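Local coordinates for envelope glycoprotein (Bourbon virus, PDB 5ZKX) that probably drives fusion of the viral envelope with host membranes as a trimeric, gp64-like class III fusion glycoprotein, captured here in its postfusion form, at residues A[75-79]-A[80-84]; A[273-276]-A[277-281]; A[299-302]-A[303-307]; A[331-334]-A[335-339]. All coordinates share one frame; numbering follows the deposited sequence.

Overall arrangement
Read from the N terminus, the four contacts lie in series; none nests in or crosses another, and each is a local turn of adjoining residues. Interaction 1 starts helix 79-88 after strand 67-74 and sets it against strands 44-58 and 188-192. About 31 Å away, centre to centre, interaction 2 turns the chain after strand 271-272 and meets both other subunits just before the long helix 284-329. Interaction 3 is a piece of that helix, buried in the trimer, and lies on the opposite side of the chain's centre from interaction 1. Interaction 4 follows its end, where the short helix 333-338 folds back on it, about 35 Å from interaction 3 between centres.

Interaction 1: residues A[75-79]-A[80-84]; sequences KPPTK and DELKT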
loop_
_atom_site.group_PDB
_atom_site.type_symbol
_atom_site.label_atom_id
_atom_site.label_comp_id
_atom_site.label_asym_id
_atom_site.label_seq_id
_atom_site.Cartn_x
_atom_site.Cartn_y
_atom_site.Cartn_z
ATOM N N LYS A 75 -24.145 -29.478 -6.581
ATOM C CA LYS A 75 -23.714 -30.580 -7.438
ATOM C C LYS A 75 -22.426 -30.150 -8.124
ATOM O O LYS A 75 -22.424 -29.803 -9.315
ATOM C CB LYS A 75 -24.801 -30.965 -8.442
ATOM C CG LYS A 75 -25.858 -31.903 -7.871
ATOM C CD LYS A 75 -25.287 -33.286 -7.584
ATOM C CE LYS A 75 -26.136 -34.034 -6.565
ATOM N NZ LYS A 75 -25.549 -35.356 -6.198
ATOM N N PRO A 76 -21.312 -30.153 -7.400
ATOM C CA PRO A 76 -20.039 -29.733 -7.987
ATOM C C PRO A 76 -19.621 -30.688 -9.091
ATOM O O PRO A 76 -19.727 -31.913 -8.935
ATOM C CB PRO A 76 -19.067 -29.786 -6.800
ATOM C CG PRO A 76 -19.685 -30.751 -5.852
ATOM C CD PRO A 76 -21.162 -30.584 -5.998
ATOM N N PRO A 77 -19.159 -30.164 -10.224
ATOM C CA PRO A 77 -18.812 -31.039 -11.349
ATOM C C PRO A 77 -17.663 -31.972 -11.007
ATOM O O PRO A 77 -16.845 -31.696 -10.128
ATOM C CB PRO A 77 -18.420 -30.053 -12.457
ATOM C CG PRO A 77 -18.072 -28.790 -11.740
ATOM C CD PRO A 77 -18.972 -28.742 -10.546
ATOM N N THR A 78 -17.618 -33.100 -11.710
ATOM C CA THR A 78 -16.515 -34.032 -11.559
ATOM C C THR A 78 -15.270 -33.473 -12.242
ATOM O O THR A 78 -15.295 -32.417 -12.882
ATOM C CB THR A 78 -16.882 -35.396 -12.138
ATOM O OG1 THR A 78 -16.902 -35.314 -13.568
ATOM C CG2 THR A 78 -18.251 -35.831 -11.643
ATOM N N LYS A 79 -14.163 -34.207 -12.110
ATOM C CA LYS A 79 -12.906 -33.772 -12.713
ATOM C C LYS A 79 -13.035 -33.655 -14.224
ATOM O O LYS A 79 -12.714 -32.613 -14.806
ATOM C CB LYS A 79 -11.788 -34.742 -12.337
ATOM C CG LYS A 79 -10.387 -34.174 -12.478
ATOM C CD LYS A 79 -9.346 -35.216 -12.092
ATOM C CE LYS A 79 -7.934 -34.654 -12.164
ATOM N NZ LYS A 79 -6.931 -35.619 -11.624
ATOM N N ASP A 80 -13.517 -34.716 -14.878
ATOM C CA ASP A 80 -13.658 -34.690 -16.333
ATOM C C ASP A 80 -14.722 -33.698 -16.777
ATOM O O ASP A 80 -14.583 -33.076 -17.835
ATOM C CB ASP A 80 -13.985 -36.088 -16.852
ATOM C CG ASP A 80 -13.088 -37.155 -16.250
ATOM O OD1 ASP A 80 -11.896 -36.867 -16.004
ATOM O OD2 ASP A 80 -13.574 -38.283 -16.020
ATOM N N GLU A 81 -15.788 -33.542 -15.988
ATOM C CA GLU A 81 -16.791 -32.525 -16.284
ATOM C C GLU A 81 -16.174 -31.136 -16.276
ATOM O O GLU A 81 -16.355 -30.353 -17.214
ATOM C CB GLU A 81 -17.928 -32.605 -15.267
ATOM C CG GLU A 81 -19.170 -33.314 -15.761
ATOM C CD GLU A 81 -20.301 -33.243 -14.761
ATOM O OE1 GLU A 81 -20.133 -33.747 -13.629
ATOM O OE2 GLU A 81 -21.358 -32.675 -15.104
ATOM N N LEU A 82 -15.437 -30.812 -15.212
ATOM C CA LEU A 82 -14.805 -29.501 -15.118
ATOM C C LEU A 82 -13.795 -29.284 -16.237
ATOM O O LEU A 82 -13.629 -28.154 -16.711
ATOM C CB LEU A 82 -14.140 -29.353 -13.752
ATOM C CG LEU A 82 -13.574 -27.982 -13.405
ATOM C CD1 LEU A 82 -14.606 -26.906 -13.686
ATOM C CD2 LEU A 82 -13.137 -27.962 -11.952
ATOM N N LYS A 83 -13.124 -30.349 -16.681
ATOM C CA LYS A 83 -12.172 -30.228 -17.781
ATOM C C LYS A 83 -12.870 -29.828 -19.073
ATOM O O LYS A 83 -12.398 -28.945 -19.800
ATOM C CB LYS A 83 -11.418 -31.543 -17.969
ATOM C CG LYS A 83 -10.418 -31.839 -16.875
ATOM C CD LYS A 83 -9.913 -33.267 -16.955
ATOM C CE LYS A 83 -8.959 -33.564 -15.810
ATOM N NZ LYS A 83 -7.608 -33.939 -16.309
ATOM N N THR A 84 -13.990 -30.483 -19.391
ATOM C CA THR A 84 -14.720 -30.129 -20.601
ATOM C C THR A 84 -15.461 -28.808 -20.452
ATOM O O THR A 84 -15.740 -28.154 -21.462
ATOM C CB THR A 84 -15.691 -31.247 -20.993
ATOM O OG1 THR A 84 -16.093 -31.073 -22.358
ATOM C CG2 THR A 84 -16.926 -31.241 -20.117
#
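The backbone passes from an extended run at P77 and T78 into the first turn of a helix, where L82 N bonds to T78 O at 2.8 Å and K83 N to K79 O at 3.0 Å. T78 is the N-cap. Its chi1 of 72° places OG1 between its own backbone N and carbonyl carbon, turned to the start of the helix, and there OG1 accepts the amide of E81 (OG1 to E81 N, 3.2 Å). E81 returns the favour: its chain, extended beyond CG, reaches back so that OE1 takes the N-H of T78 at 3.2 Å from T78 N. That bond is almost straight, 175° at the hydrogen, although the donor sits 41° above the carboxylate plane. These two reciprocal bonds make a capping box, the motif that uses side chains to satisfy amides at a helix start, and it marks the beginning of helix 79-88. OE1 also lies 3.4 Å from T78 CG2, a snug fit beside the methyl. The other carboxylate oxygen, E81 OE2, forms a salt bridge with R49 on strand 44-58, which should help hold the cap in position. P77 packs against the turn, its CB 3.8 Å from E81 CB, while L82 heads into the protein to touch I45 and S189. Beside strand 188-192, K79 and K83 cross at a slant through their aliphatic parts, K79 CG lying 3.7 Å from K83 CE. Their ammonium groups stay apart, and K83 NZ pairs with E180.

Interaction 2: residues A[273-276]-A[277-281]; sequences WNIS and EKLHA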
loop_
_atom_site.group_PDB
_atom_site.type_symbol
_atom_site.label_atom_id
_atom_site.label_comp_id
_atom_site.label_asym_id
_atom_site.label_seq_id
_atom_site.Cartn_x
_atom_site.Cartn_y
_atom_site.Cartn_z
ATOM N N TRP A 273 7.528 -16.410 5.749
ATOM C CA TRP A 273 6.731 -15.210 5.562
ATOM C C TRP A 273 5.382 -15.371 6.251
ATOM O O TRP A 273 4.841 -16.476 6.357
ATOM C CB TRP A 273 6.529 -14.923 4.076
ATOM C CG TRP A 273 5.917 -16.067 3.323
ATOM C CD1 TRP A 273 6.531 -17.224 2.958
ATOM C CD2 TRP A 273 4.574 -16.155 2.834
ATOM N NE1 TRP A 273 5.654 -18.039 2.284
ATOM C CE2 TRP A 273 4.445 -17.403 2.192
ATOM C CE3 TRP A 273 3.467 -15.303 2.882
ATOM C CZ2 TRP A 273 3.255 -17.816 1.598
ATOM C CZ3 TRP A 273 2.286 -15.717 2.290
ATOM C CH2 TRP A 273 2.189 -16.961 1.659
ATOM N N ASN A 274 4.840 -14.256 6.727
ATOM C CA ASN A 274 3.529 -14.281 7.357
ATOM C C ASN A 274 2.453 -14.287 6.279
ATOM O O ASN A 274 2.435 -13.419 5.400
ATOM C CB ASN A 274 3.355 -13.088 8.293
ATOM C CG ASN A 274 4.061 -13.284 9.620
ATOM O OD1 ASN A 274 4.864 -12.449 10.039
ATOM N ND2 ASN A 274 3.772 -14.397 10.285
ATOM N N ILE A 275 1.569 -15.285 6.341
ATOM C CA ILE A 275 0.536 -15.441 5.322
ATOM C C ILE A 275 -0.411 -14.248 5.317
ATOM O O ILE A 275 -0.895 -13.837 4.256
ATOM C CB ILE A 275 -0.212 -16.775 5.538
ATOM C CG1 ILE A 275 -1.451 -16.866 4.644
ATOM C CG2 ILE A 275 -0.598 -16.943 6.999
ATOM C CD1 ILE A 275 -1.136 -16.911 3.169
ATOM N N SER A 276 -0.661 -13.652 6.484
ATOM C CA SER A 276 -1.625 -12.558 6.563
ATOM C C SER A 276 -1.174 -11.338 5.772
ATOM O O SER A 276 -2.010 -10.532 5.348
ATOM C CB SER A 276 -1.866 -12.179 8.024
ATOM O OG SER A 276 -0.643 -11.894 8.681
ATOM N N GLU A 277 0.134 -11.178 5.568
ATOM C CA GLU A 277 0.632 -10.025 4.829
ATOM C C GLU A 277 0.216 -10.060 3.365
ATOM O O GLU A 277 0.135 -9.003 2.728
ATOM C CB GLU A 277 2.154 -9.946 4.960
ATOM C CG GLU A 277 2.609 -9.342 6.282
ATOM C CD GLU A 277 4.117 -9.291 6.434
ATOM O OE1 GLU A 277 4.600 -9.402 7.580
ATOM O OE2 GLU A 277 4.817 -9.139 5.413
ATOM N N LYS A 278 -0.061 -11.245 2.824
ATOM C CA LYS A 278 -0.527 -11.376 1.451
ATOM C C LYS A 278 -2.046 -11.380 1.334
ATOM O O LYS A 278 -2.562 -11.261 0.217
ATOM C CB LYS A 278 0.037 -12.654 0.826
ATOM C CG LYS A 278 1.556 -12.687 0.747
ATOM C CD LYS A 278 2.074 -11.802 -0.375
ATOM C CE LYS A 278 1.928 -12.477 -1.732
ATOM N NZ LYS A 278 2.123 -11.508 -2.853
ATOM N N LEU A 279 -2.768 -11.517 2.450
ATOM C CA LEU A 279 -4.226 -11.456 2.451
ATOM C C LEU A 279 -4.730 -10.048 2.737
ATOM O O LEU A 279 -5.618 -9.545 2.042
ATOM C CB LEU A 279 -4.805 -12.419 3.491
ATOM C CG LEU A 279 -4.436 -13.899 3.492
ATOM C CD1 LEU A 279 -5.102 -14.576 4.681
ATOM C CD2 LEU A 279 -4.839 -14.578 2.196
ATOM N N HIS A 280 -4.174 -9.408 3.761
ATOM C CA HIS A 280 -4.664 -8.125 4.236
ATOM C C HIS A 280 -3.994 -6.983 3.485
ATOM O O HIS A 280 -2.788 -7.013 3.223
ATOM C CB HIS A 280 -4.417 -7.984 5.736
ATOM C CG HIS A 280 -5.140 -9.002 6.561
ATOM N ND1 HIS A 280 -4.844 -9.231 7.888
ATOM C CD2 HIS A 280 -6.147 -9.851 6.249
ATOM C CE1 HIS A 280 -5.638 -10.178 8.357
ATOM N NE2 HIS A 280 -6.437 -10.571 7.381
ATOM N N ALA A 281 -4.787 -5.976 3.147
ATOM C CA ALA A 281 -4.289 -4.854 2.375
ATOM C C ALA A 281 -3.563 -3.860 3.275
ATOM O O ALA A 281 -3.713 -3.860 4.500
ATOM C CB ALA A 281 -5.435 -4.162 1.641
HETATM O O HOH W 1 3.796 -10.293 10.177
#
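S276 and E277, with I275 just before them, carry this turn. S276 contributes mainly its carbonyl: S276 O accepts H280 N at 2.9 Å, the donor lying close to the line of the carbonyl bond, and it also takes L279 N at 3.2 Å, from well above the carbonyl plane. Two amides therefore grip one oxygen and close a single short helical turn. H280 CB also lies 3.5 Å from S276 O. E277 works at the other end. Its amide bonds to N274 O at 3.2 Å, bent and well out of the carbonyl plane, while its CB rests 3.5 Å from that same oxygen. With chi1 at -80° the extended chain slants across the side chain of N274, and E277 OE1 receives a water at 2.9 Å; whether this water also bridges to N274 OD1 is doubtful, since that distance is too short. I275 O takes K278 N at 3.1 Å, again from above its plane, with a weak addition from L279 N. K278 bends at chi2 and chi3 and crosses the indole of W273 at about a right angle, CG lying 3.5 Å from W273 CZ3. W273 NE1 bonds to L154 O on strand 153-155. This short helix thus links strand 271-272 to helix 284-329, with E277 against V284 of the second subunit and A281 against A281 of both other subunits.

Interaction 3: residues A[299-302]-A[303-307]; sequences ESLR and LSLAQ
The carboxylate of E299 and the guanidinium of R302 are the flat groups of this turn of helix 284-329, and the backbone of each reaches across the contact, E299 O taking L303 N at 3.0 Å and R302 O taking A306 N at 2.9 Å. This long central helix gathers with its two copies in the trimer, as in the postfusion core of class III fusion proteins. Within 299-302 the two flat groups are joined by a salt bridge, E299 OE2 to R302 NE at 3.4 Å, their planes about 49° apart and OE2 tilted about 22° from the guanidinium plane. R302 NH1 continues to P407 O of the second subunit, so the group is held from two directions. The backbone is regular here, with S304 N bonded to S300 O at 3.2 Å. L301 packs on L301 of the second subunit, whereas S300 and L303 face F209 of the third. At chi1 -177° L301 carries CG away from its own amide and leans forward along the helix, and L305 bends back to meet it. The two leucines meet at a slant, L301 CD1 lying 3.6 Å from L305 CD1.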
loop_
_atom_site.group_PDB
_atom_site.type_symbol
_atom_site.label_atom_id
_atom_site.label_comp_id
_atom_site.label_asym_id
_atom_site.label_seq_id
_atom_site.Cartn_x
_atom_site.Cartn_y
_atom_site.Cartn_z
ATOM N N GLU A 299 16.013 14.129 3.486
ATOM C CA GLU A 299 16.608 15.255 4.197
ATOM C C GLU A 299 17.941 14.866 4.814
ATOM O O GLU A 299 18.906 15.635 4.754
ATOM C CB GLU A 299 15.653 15.775 5.271
ATOM C CG GLU A 299 14.426 16.495 4.728
ATOM C CD GLU A 299 14.712 17.919 4.285
ATOM O OE1 GLU A 299 13.950 18.824 4.680
ATOM O OE2 GLU A 299 15.683 18.137 3.532
ATOM N N SER A 300 18.013 13.674 5.412
ATOM C CA SER A 300 19.276 13.174 5.943
ATOM C C SER A 300 20.319 13.049 4.843
ATOM O O SER A 300 21.494 13.372 5.050
ATOM C CB SER A 300 19.055 11.825 6.623
ATOM O OG SER A 300 20.233 11.377 7.265
ATOM N N LEU A 301 19.905 12.573 3.668
ATOM C CA LEU A 301 20.816 12.483 2.535
ATOM C C LEU A 301 21.300 13.864 2.111
ATOM O O LEU A 301 22.484 14.047 1.804
ATOM C CB LEU A 301 20.120 11.760 1.380
ATOM C CG LEU A 301 20.841 11.458 0.063
ATOM C CD1 LEU A 301 20.659 12.594 -0.930
ATOM C CD2 LEU A 301 22.317 11.160 0.286
ATOM N N ARG A 302 20.403 14.852 2.098
ATOM C CA ARG A 302 20.796 16.196 1.685
ATOM C C ARG A 302 21.802 16.801 2.656
ATOM O O ARG A 302 22.704 17.541 2.247
ATOM C CB ARG A 302 19.561 17.090 1.559
ATOM C CG ARG A 302 18.715 16.791 0.329
ATOM C CD ARG A 302 17.273 17.221 0.521
ATOM N NE ARG A 302 17.113 18.670 0.509
ATOM C CZ ARG A 302 17.096 19.411 -0.596
ATOM N NH1 ARG A 302 17.240 18.836 -1.782
ATOM N NH2 ARG A 302 16.939 20.728 -0.517
ATOM N N LEU A 303 21.663 16.495 3.947
ATOM C CA LEU A 303 22.637 16.947 4.934
ATOM C C LEU A 303 24.021 16.391 4.628
ATOM O O LEU A 303 25.019 17.117 4.673
ATOM C CB LEU A 303 22.197 16.525 6.335
ATOM C CG LEU A 303 21.433 17.540 7.182
ATOM C CD1 LEU A 303 21.400 17.084 8.633
ATOM C CD2 LEU A 303 22.059 18.918 7.067
ATOM N N SER A 304 24.099 15.094 4.323
ATOM C CA SER A 304 25.382 14.487 3.989
ATOM C C SER A 304 25.989 15.125 2.746
ATOM O O SER A 304 27.191 15.409 2.709
ATOM C CB SER A 304 25.212 12.983 3.788
ATOM O OG SER A 304 24.730 12.371 4.968
ATOM N N LEU A 305 25.169 15.363 1.721
ATOM C CA LEU A 305 25.673 15.963 0.490
ATOM C C LEU A 305 26.146 17.391 0.721
ATOM O O LEU A 305 27.178 17.803 0.178
ATOM C CB LEU A 305 24.593 15.929 -0.586
ATOM C CG LEU A 305 24.337 14.565 -1.209
ATOM C CD1 LEU A 305 23.274 14.694 -2.272
ATOM C CD2 LEU A 305 25.623 14.000 -1.790
ATOM N N ALA A 306 25.398 18.165 1.509
ATOM C CA ALA A 306 25.830 19.522 1.818
ATOM C C ALA A 306 27.144 19.518 2.591
ATOM O O ALA A 306 27.996 20.386 2.380
ATOM C CB ALA A 306 24.740 20.248 2.605
ATOM N N GLN A 307 27.327 18.546 3.489
ATOM C CA GLN A 307 28.574 18.461 4.243
ATOM C C GLN A 307 29.758 18.198 3.320
ATOM O O GLN A 307 30.816 18.819 3.465
ATOM C CB GLN A 307 28.471 17.372 5.314
ATOM C CG GLN A 307 29.664 17.312 6.262
ATOM C CD GLN A 307 29.346 16.599 7.565
ATOM O OE1 GLN A 307 28.193 16.261 7.839
ATOM N NE2 GLN A 307 30.373 16.366 8.379
#

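Interaction 4: residues A[331-334]-A[335-339]; sequences DRLI and GALLE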
loop_
_atom_site.group_PDB
_atom_site.type_symbol
_atom_site.label_atom_id
_atom_site.label_comp_id
_atom_site.label_asym_id
_atom_site.label_seq_id
_atom_site.Cartn_x
_atom_site.Cartn_y
_atom_site.Cartn_z
ATOM N N ASP A 331 56.918 29.549 -11.924
ATOM C CA ASP A 331 56.066 30.460 -12.679
ATOM C C ASP A 331 55.337 29.782 -13.831
ATOM O O ASP A 331 54.520 30.434 -14.488
ATOM C CB ASP A 331 56.892 31.634 -13.209
ATOM C CG ASP A 331 58.005 31.196 -14.145
ATOM O OD1 ASP A 331 58.277 29.979 -14.232
ATOM O OD2 ASP A 331 58.614 32.071 -14.794
ATOM N N ARG A 332 55.609 28.508 -14.099
ATOM C CA ARG A 332 54.908 27.773 -15.144
ATOM C C ARG A 332 53.799 26.883 -14.599
ATOM O O ARG A 332 53.096 26.242 -15.386
ATOM C CB ARG A 332 55.897 26.925 -15.947
ATOM C CG ARG A 332 56.964 27.730 -16.660
ATOM C CD ARG A 332 56.353 28.681 -17.672
ATOM N NE ARG A 332 55.446 27.990 -18.582
ATOM C CZ ARG A 332 55.838 27.305 -19.651
ATOM N NH1 ARG A 332 57.125 27.216 -19.953
ATOM N NH2 ARG A 332 54.940 26.706 -20.420
ATOM N N LEU A 333 53.621 26.843 -13.276
ATOM C CA LEU A 333 52.680 25.909 -12.665
ATOM C C LEU A 333 51.240 26.252 -13.022
ATOM O O LEU A 333 50.465 25.378 -13.426
ATOM C CB LEU A 333 52.872 25.899 -11.148
ATOM C CG LEU A 333 51.789 25.203 -10.326
ATOM C CD1 LEU A 333 51.809 23.699 -10.572
ATOM C CD2 LEU A 333 51.957 25.510 -8.849
ATOM N N ILE A 334 50.863 27.525 -12.876
ATOM C CA ILE A 334 49.491 27.940 -13.155
ATOM C C ILE A 334 49.114 27.611 -14.595
ATOM O O ILE A 334 47.970 27.241 -14.886
ATOM C CB ILE A 334 49.319 29.437 -12.840
ATOM C CG1 ILE A 334 49.440 29.670 -11.333
ATOM C CG2 ILE A 334 47.984 29.956 -13.351
ATOM C CD1 ILE A 334 49.304 31.118 -10.925
ATOM N N GLY A 335 50.073 27.719 -15.513
ATOM C CA GLY A 335 49.808 27.330 -16.886
ATOM C C GLY A 335 49.589 25.836 -17.041
ATOM O O GLY A 335 48.786 25.399 -17.872
ATOM N N ALA A 336 50.302 25.031 -16.250
ATOM C CA ALA A 336 50.109 23.587 -16.301
ATOM C C ALA A 336 48.766 23.191 -15.701
ATOM O O ALA A 336 48.116 22.256 -16.182
ATOM C CB ALA A 336 51.254 22.880 -15.578
ATOM N N LEU A 337 48.335 23.892 -14.651
ATOM C CA LEU A 337 47.014 23.641 -14.084
ATOM C C LEU A 337 45.910 24.015 -15.065
ATOM O O LEU A 337 44.908 23.300 -15.184
ATOM C CB LEU A 337 46.854 24.415 -12.778
ATOM C CG LEU A 337 47.906 24.108 -11.711
ATOM C CD1 LEU A 337 47.750 25.045 -10.532
ATOM C CD2 LEU A 337 47.812 22.657 -11.269
ATOM N N LEU A 338 46.069 25.132 -15.772
ATOM C CA LEU A 338 45.081 25.563 -16.750
ATOM C C LEU A 338 45.251 24.888 -18.101
ATOM O O LEU A 338 44.419 25.103 -18.989
ATOM C CB LEU A 338 45.146 27.080 -16.926
ATOM C CG LEU A 338 44.688 27.881 -15.711
ATOM C CD1 LEU A 338 44.763 29.369 -16.000
ATOM C CD2 LEU A 338 43.277 27.471 -15.323
ATOM N N GLU A 339 46.305 24.088 -18.274
ATOM C CA GLU A 339 46.579 23.378 -19.524
ATOM C C GLU A 339 46.781 24.338 -20.696
ATOM O O GLU A 339 46.518 23.992 -21.850
ATOM C CB GLU A 339 45.476 22.364 -19.841
ATOM C CG GLU A 339 45.393 21.212 -18.854
ATOM C CD GLU A 339 44.306 20.218 -19.214
ATOM O OE1 GLU A 339 43.124 20.496 -18.922
ATOM O OE2 GLU A 339 44.634 19.161 -19.792
HETATM O O HOH W 2 51.974 30.007 -15.049
#
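Two different settings of chi1 bring L333 and L337 together: at 168° L333 throws its branch forward along the helix, while L337, at -57°, swings its own back over the preceding turn. L333 CG then lies 4.0 Å from L337 CD1, the two side chains meeting at an angle, and L337 CG sits down on L333 O at 3.3 Å. That carbonyl also receives L337 N at 2.9 Å, nearly in line with its bond, so one oxygen is covered by both the amide and the isobutyl group of the same residue. One step on, I334 O takes L338 N at 3.0 Å, and I334 CG2 approaches L338 CD1 at 4.2 Å. At the helix start A336 N bonds to R332 O at 3.2 Å, and a water donates to D331 O and accepts from G335 N at 3.0 Å, bridging the two. R332 points its NE to M342 O, tying this start to strand 342-346. I334 and L337 both rest on V323 of helix 284-329, so the short helix packs back against the long one. L337 also reaches K321 of the third subunit and L398 of the second. The helix ends in a Schellman motif: E339, with positive phi, is the C-prime residue, K340 N returns to G335 O, and E339 N makes a weak bond to A336 O.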